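Local structure of DNA-binding protein (Sulfolobus solfataricus, 3IRB) at residues N43-S51 and F57-E65. The protein is of unknown function but joins a zinc ribbon to an OB-fold domain and may bind acyl-CoA. Sequence-based numbering, arbitrary orientation.
Sequences NKIIGSKCS and FVPARSYCE. With ZN (zinc ion), chain C; SO4 (sulfate ion), chain G.
Ile45 and Val58 meet through their CG2 methyls, 3.7 Å apart, at the end of a zinc-ribbon beta hairpin (strands 46-49 and 56-58) farther from the metal. Branched aliphatic residues suit this place, where Leu40 of helix 30-41 and Leu117 of strand 114-123 also pack on Ile45. Beyond them the chains come close: CA of Gly47 lies 3.0 Å from O of Phe57. Glycine, lacking a beta carbon to press on that oxygen, suits the spot, and the single methyl of Ala60 is small enough to lie against the Gly47 backbone. Toward the metal, CB of Cys50 meets the Phe57 ring at its edge.

Ser48 and Phe57 form an antiparallel hydrogen-bonded pair, with N of Phe57 2.8 Å from O of Ser48 and a second bond from N of Ser48 to O of Phe57. After the cis peptide before Pro59, a weak bond from N of Ala60 reaches O of Ile46. The buried Ser48 hydroxyl donates to O of Arg61, 2.7 Å from OG, on a lone pair in the carbonyl plane. The short side chain turns OG between its backbone N and carbonyl carbon (chi1 66°), tying the loop after Pro59 to the hairpin.

Farther along, cysteine gives zinc its soft sulfur ligands: SG of Cys50 lies 2.4 Å and SG of Cys64 2.3 Å from the ion, and Cys53 and Cys67 complete the four-cysteine site. At the exposed edge, Arg61 bends at chi3 (79°) and sets one guanidinium face over CD1 of Phe57, 3.4 Å from the guanidinium plane, while CD of Arg61 lies above the ring face toward its rim. The same group meets a sulfate, probably from the crystallisation liquor, edge-on: NH1 bonds O2 and O4, and NH2 lies 2.9 Å from O4.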
ATOM      1  N   ASN A  43       2.024   3.568 -13.303  1.00 22.74           N
ATOM      2  CA  ASN A  43       3.043   2.817 -12.553  1.00 21.72           C
ATOM      3  C   ASN A  43       3.898   3.692 -11.627  1.00 21.52           C
ATOM      4  O   ASN A  43       5.104   3.519 -11.542  1.00 21.21           O
ATOM      5  CB  ASN A  43       3.927   2.004 -13.508  1.00 23.73           C
ATOM      6  CG  ASN A  43       3.137   0.995 -14.318  1.00 24.96           C
ATOM      7  OD1 ASN A  43       1.959   0.745 -14.058  1.00 30.42           O
ATOM      8  ND2 ASN A  43       3.781   0.417 -15.307  1.00 43.22           N
ATOM      9  N   LYS A  44       3.263   4.640 -10.944  1.00 18.31           N
ATOM     10  CA  LYS A  44       3.953   5.457  -9.955  1.00 17.50           C
ATOM     11  C   LYS A  44       3.248   5.396  -8.638  1.00 18.84           C
ATOM     12  O   LYS A  44       2.033   5.177  -8.587  1.00 18.29           O
ATOM     13  CB  LYS A  44       4.009   6.909 -10.411  1.00 21.39           C
ATOM     14  CG  LYS A  44       4.751   7.095 -11.743  1.00 25.69           C
ATOM     15  CD  LYS A  44       4.707   8.553 -12.188  1.00 35.98           C
ATOM     16  CE  LYS A  44       5.496   8.759 -13.481  1.00 37.81           C
ATOM     17  NZ  LYS A  44       5.327  10.152 -13.994  1.00 47.29           N
ATOM     18  N   ILE A  45       4.018   5.606  -7.576  1.00 18.38           N
ATOM     19  CA  ILE A  45       3.502   5.737  -6.220  1.00 15.67           C
ATOM     20  C   ILE A  45       3.632   7.220  -5.878  1.00 15.76           C
ATOM     21  O   ILE A  45       4.764   7.752  -5.765  1.00 17.46           O
ATOM     22  CB  ILE A  45       4.328   4.913  -5.220  1.00 17.16           C
ATOM     23  CG1 ILE A  45       4.301   3.418  -5.603  1.00 20.59           C
ATOM     24  CG2 ILE A  45       3.839   5.158  -3.830  1.00 16.61           C
ATOM     25  CD1 ILE A  45       2.915   2.833  -5.686  1.00 18.30           C
ATOM     26  N   ILE A  46       2.485   7.870  -5.689  1.00 14.95           N
ATOM     27  CA  ILE A  46       2.428   9.321  -5.460  1.00 15.80           C
ATOM     28  C   ILE A  46       2.039   9.627  -4.027  1.00 18.26           C
ATOM     29  O   ILE A  46       1.018   9.157  -3.504  1.00 18.83           O
ATOM     30  CB  ILE A  46       1.421  10.024  -6.373  1.00 17.21           C
ATOM     31  CG1 ILE A  46       1.741   9.784  -7.845  1.00 19.82           C
ATOM     32  CG2 ILE A  46       1.384  11.525  -6.043  1.00 16.60           C
ATOM     33  CD1 ILE A  46       3.069  10.348  -8.282  1.00 20.53           C
ATOM     34  N   GLY A  47       2.883  10.395  -3.363  1.00 17.42           N
ATOM     35  CA  GLY A  47       2.612  10.818  -2.007  1.00 14.94           C
ATOM     36  C   GLY A  47       2.395  12.309  -2.011  1.00 17.17           C
ATOM     37  O   GLY A  47       2.471  12.953  -3.070  1.00 16.64           O
ATOM     38  N   SER A  48       2.078  12.846  -0.839  1.00 16.87           N
ATOM     39  CA  SER A  48       1.998  14.293  -0.692  1.00 18.16           C
ATOM     40  C   SER A  48       2.913  14.735   0.435  1.00 17.93           C
ATOM     41  O   SER A  48       3.205  13.958   1.368  1.00 17.78           O
ATOM     42  CB  SER A  48       0.563  14.710  -0.450  1.00 18.70           C
ATOM     43  OG  SER A  48       0.121  14.216   0.770  1.00 17.66           O
ATOM     44  N   LYS A  49       3.341  15.993   0.371  1.00 16.97           N
ATOM     45  CA  LYS A  49       4.322  16.491   1.320  1.00 15.36           C
ATOM     46  C   LYS A  49       3.826  17.753   1.960  1.00 16.33           C
ATOM     47  O   LYS A  49       3.624  18.757   1.275  1.00 16.25           O
ATOM     48  CB  LYS A  49       5.672  16.725   0.648  1.00 16.51           C
ATOM     49  CG  LYS A  49       6.734  17.279   1.583  1.00 19.04           C
ATOM     50  CD  LYS A  49       8.076  17.554   0.870  1.00 22.82           C
ATOM     51  CE  LYS A  49       9.182  17.801   1.894  1.00 30.68           C
ATOM     52  NZ  LYS A  49      10.503  18.013   1.260  1.00 27.83           N
ATOM     53  N   CYS A  50       3.634  17.709   3.274  1.00 13.62           N
ATOM     54  CA  CYS A  50       3.233  18.890   4.026  1.00 14.88           C
ATOM     55  C   CYS A  50       4.361  19.911   4.025  1.00 15.64           C
ATOM     56  O   CYS A  50       5.508  19.611   4.352  1.00 14.14           O
ATOM     57  CB  CYS A  50       2.855  18.542   5.470  1.00 13.31           C
ATOM     58  SG  CYS A  50       2.427  19.918   6.485  1.00 16.11           S
ATOM     59  N   SER A  51       4.034  21.129   3.646  1.00 13.68           N
ATOM     60  CA  SER A  51       5.034  22.173   3.546  0.50 14.60           C
ATOM     61  C   SER A  51       5.422  22.690   4.917  1.00 13.70           C
ATOM     62  O   SER A  51       6.463  23.322   5.070  1.00 13.10           O
ATOM     63  CB  SER A  51       4.536  23.318   2.672  0.50 15.09           C
ATOM     64  OG  SER A  51       4.284  22.860   1.359  0.50 17.40           O
ATOM     65  N   PHE A  57       3.428  11.669   2.932  1.00 15.02           N
ATOM     66  CA  PHE A  57       2.406  10.685   3.246  1.00 16.82           C
ATOM     67  C   PHE A  57       2.137   9.834   2.030  1.00 17.13           C
ATOM     68  O   PHE A  57       2.037  10.347   0.916  1.00 18.27           O
ATOM     69  CB  PHE A  57       1.079  11.327   3.647  1.00 16.82           C
ATOM     70  CG  PHE A  57       1.177  12.223   4.842  1.00 14.55           C
ATOM     71  CD1 PHE A  57       1.035  11.698   6.123  1.00 22.46           C
ATOM     72  CD2 PHE A  57       1.462  13.573   4.688  1.00 17.96           C
ATOM     73  CE1 PHE A  57       1.124  12.488   7.235  1.00 19.43           C
ATOM     74  CE2 PHE A  57       1.560  14.383   5.808  1.00 17.98           C
ATOM     75  CZ  PHE A  57       1.386  13.843   7.093  1.00 18.10           C
ATOM     76  N   VAL A  58       1.967   8.537   2.255  1.00 14.84           N
ATOM     77  CA  VAL A  58       1.509   7.633   1.206  0.50 14.79           C
ATOM     78  C   VAL A  58       0.368   6.787   1.802  1.00 16.03           C
ATOM     79  O   VAL A  58       0.472   6.349   2.941  1.00 17.88           O
ATOM     80  CB  VAL A  58       2.665   6.758   0.667  0.50 15.16           C
ATOM     81  CG1 VAL A  58       3.147   5.720   1.716  0.50 13.88           C
ATOM     82  CG2 VAL A  58       2.270   6.110  -0.673  0.50 16.78           C
ATOM     83  N   PRO A  59      -0.755   6.627   1.065  1.00 17.46           N
ATOM     84  CA  PRO A  59      -1.129   7.320  -0.173  1.00 18.54           C
ATOM     85  C   PRO A  59      -1.222   8.829   0.069  1.00 18.69           C
ATOM     86  O   PRO A  59      -1.302   9.276   1.225  1.00 17.39           O
ATOM     87  CB  PRO A  59      -2.512   6.750  -0.520  1.00 19.68           C
ATOM     88  CG  PRO A  59      -2.530   5.390   0.186  1.00 23.05           C
ATOM     89  CD  PRO A  59      -1.738   5.599   1.445  1.00 20.26           C
ATOM     90  N   ALA A  60      -1.093   9.596  -0.999  1.00 19.93           N
ATOM     91  CA  ALA A  60      -1.164  11.051  -0.915  1.00 19.67           C
ATOM     92  C   ALA A  60      -2.389  11.503  -0.120  1.00 19.40           C
ATOM     93  O   ALA A  60      -3.477  10.930  -0.228  1.00 18.67           O
ATOM     94  CB  ALA A  60      -1.199  11.646  -2.284  1.00 18.80           C
ATOM     95  N   ARG A  61      -2.235  12.554   0.665  1.00 16.82           N
ATOM     96  CA  ARG A  61      -3.367  13.094   1.368  1.00 22.15           C
ATOM     97  C   ARG A  61      -3.400  14.604   1.300  1.00 20.38           C
ATOM     98  O   ARG A  61      -2.394  15.240   1.047  1.00 18.03           O
ATOM     99  CB  ARG A  61      -3.421  12.561   2.802  1.00 25.90           C
ATOM    100  CG  ARG A  61      -2.329  12.973   3.697  1.00 28.01           C
ATOM    101  CD  ARG A  61      -2.603  12.465   5.127  1.00 26.33           C
ATOM    102  NE  ARG A  61      -2.291  11.063   5.346  1.00 25.66           N
ATOM    103  CZ  ARG A  61      -2.178  10.505   6.556  1.00 27.15           C
ATOM    104  NH1 ARG A  61      -2.341  11.237   7.661  1.00 24.87           N
ATOM    105  NH2 ARG A  61      -1.875   9.224   6.675  1.00 30.17           N
ATOM    106  N   SER A  62      -4.588  15.162   1.492  1.00 18.47           N
ATOM    107  CA  SER A  62      -4.803  16.566   1.205  1.00 19.88           C
ATOM    108  C   SER A  62      -4.734  17.431   2.474  1.00 19.24           C
ATOM    109  O   SER A  62      -4.818  18.643   2.398  1.00 20.87           O
ATOM    110  CB  SER A  62      -6.140  16.705   0.492  1.00 22.15           C
ATOM    111  OG  SER A  62      -7.168  16.230   1.327  1.00 26.34           O
ATOM    112  N   TYR A  63      -4.579  16.788   3.627  1.00 18.68           N
ATOM    113  CA  TYR A  63      -4.562  17.470   4.926  1.00 16.61           C
ATOM    114  C   TYR A  63      -3.528  16.858   5.853  1.00 16.05           C
ATOM    115  O   TYR A  63      -3.355  15.641   5.877  1.00 15.84           O
ATOM    116  CB  TYR A  63      -5.925  17.341   5.592  1.00 17.69           C
ATOM    117  CG  TYR A  63      -6.119  18.232   6.825  1.00 15.08           C
ATOM    118  CD1 TYR A  63      -6.096  19.592   6.715  1.00 16.89           C
ATOM    119  CD2 TYR A  63      -6.349  17.680   8.075  1.00 22.21           C
ATOM    120  CE1 TYR A  63      -6.284  20.417   7.827  1.00 18.93           C
ATOM    121  CE2 TYR A  63      -6.534  18.484   9.202  1.00 21.80           C
ATOM    122  CZ  TYR A  63      -6.507  19.847   9.064  1.00 17.38           C
ATOM    123  OH  TYR A  63      -6.693  20.664  10.156  1.00 24.66           O
ATOM    124  N   CYS A  64      -2.838  17.701   6.618  1.00 15.99           N
ATOM    125  CA  CYS A  64      -1.853  17.211   7.580  1.00 16.83           C
ATOM    126  C   CYS A  64      -2.463  17.399   8.966  1.00 19.21           C
ATOM    127  O   CYS A  64      -2.633  18.523   9.407  1.00 16.79           O
ATOM    128  CB  CYS A  64      -0.537  17.995   7.494  1.00 16.02           C
ATOM    129  SG  CYS A  64       0.695  17.438   8.764  1.00 17.56           S
ATOM    130  N   GLU A  65      -2.797  16.306   9.649  1.00 24.17           N
ATOM    131  CA  GLU A  65      -3.432  16.441  10.978  1.00 28.85           C
ATOM    132  C   GLU A  65      -2.418  16.813  12.088  1.00 29.76           C
ATOM    133  O   GLU A  65      -2.834  17.275  13.150  1.00 31.02           O
ATOM    134  CB  GLU A  65      -4.215  15.165  11.351  1.00 31.20           C
ATOM    135  CG  GLU A  65      -4.870  15.142  12.759  1.00 36.75           C
ATOM    136  CD  GLU A  65      -5.906  16.243  13.040  1.00 41.00           C
ATOM    137  OE1 GLU A  65      -6.245  17.050  12.154  1.00 50.29           O
ATOM    138  OE2 GLU A  65      -6.402  16.291  14.187  1.00 48.25           O
TER
HETATM  139 ZN    ZN C 201       2.481  18.920   8.612  1.00 13.04          ZN
HETATM  140  S   SO4 G 209      -2.239   9.383  10.840  0.60 47.93           S
HETATM  141  O1  SO4 G 209      -1.059   9.492  11.689  0.60 47.78           O
HETATM  142  O2  SO4 G 209      -2.845  10.715  10.703  0.60 34.21           O
HETATM  143  O3  SO4 G 209      -3.177   8.435  11.409  0.60 34.74           O
HETATM  144  O4  SO4 G 209      -1.835   8.847   9.554  0.60 35.66           O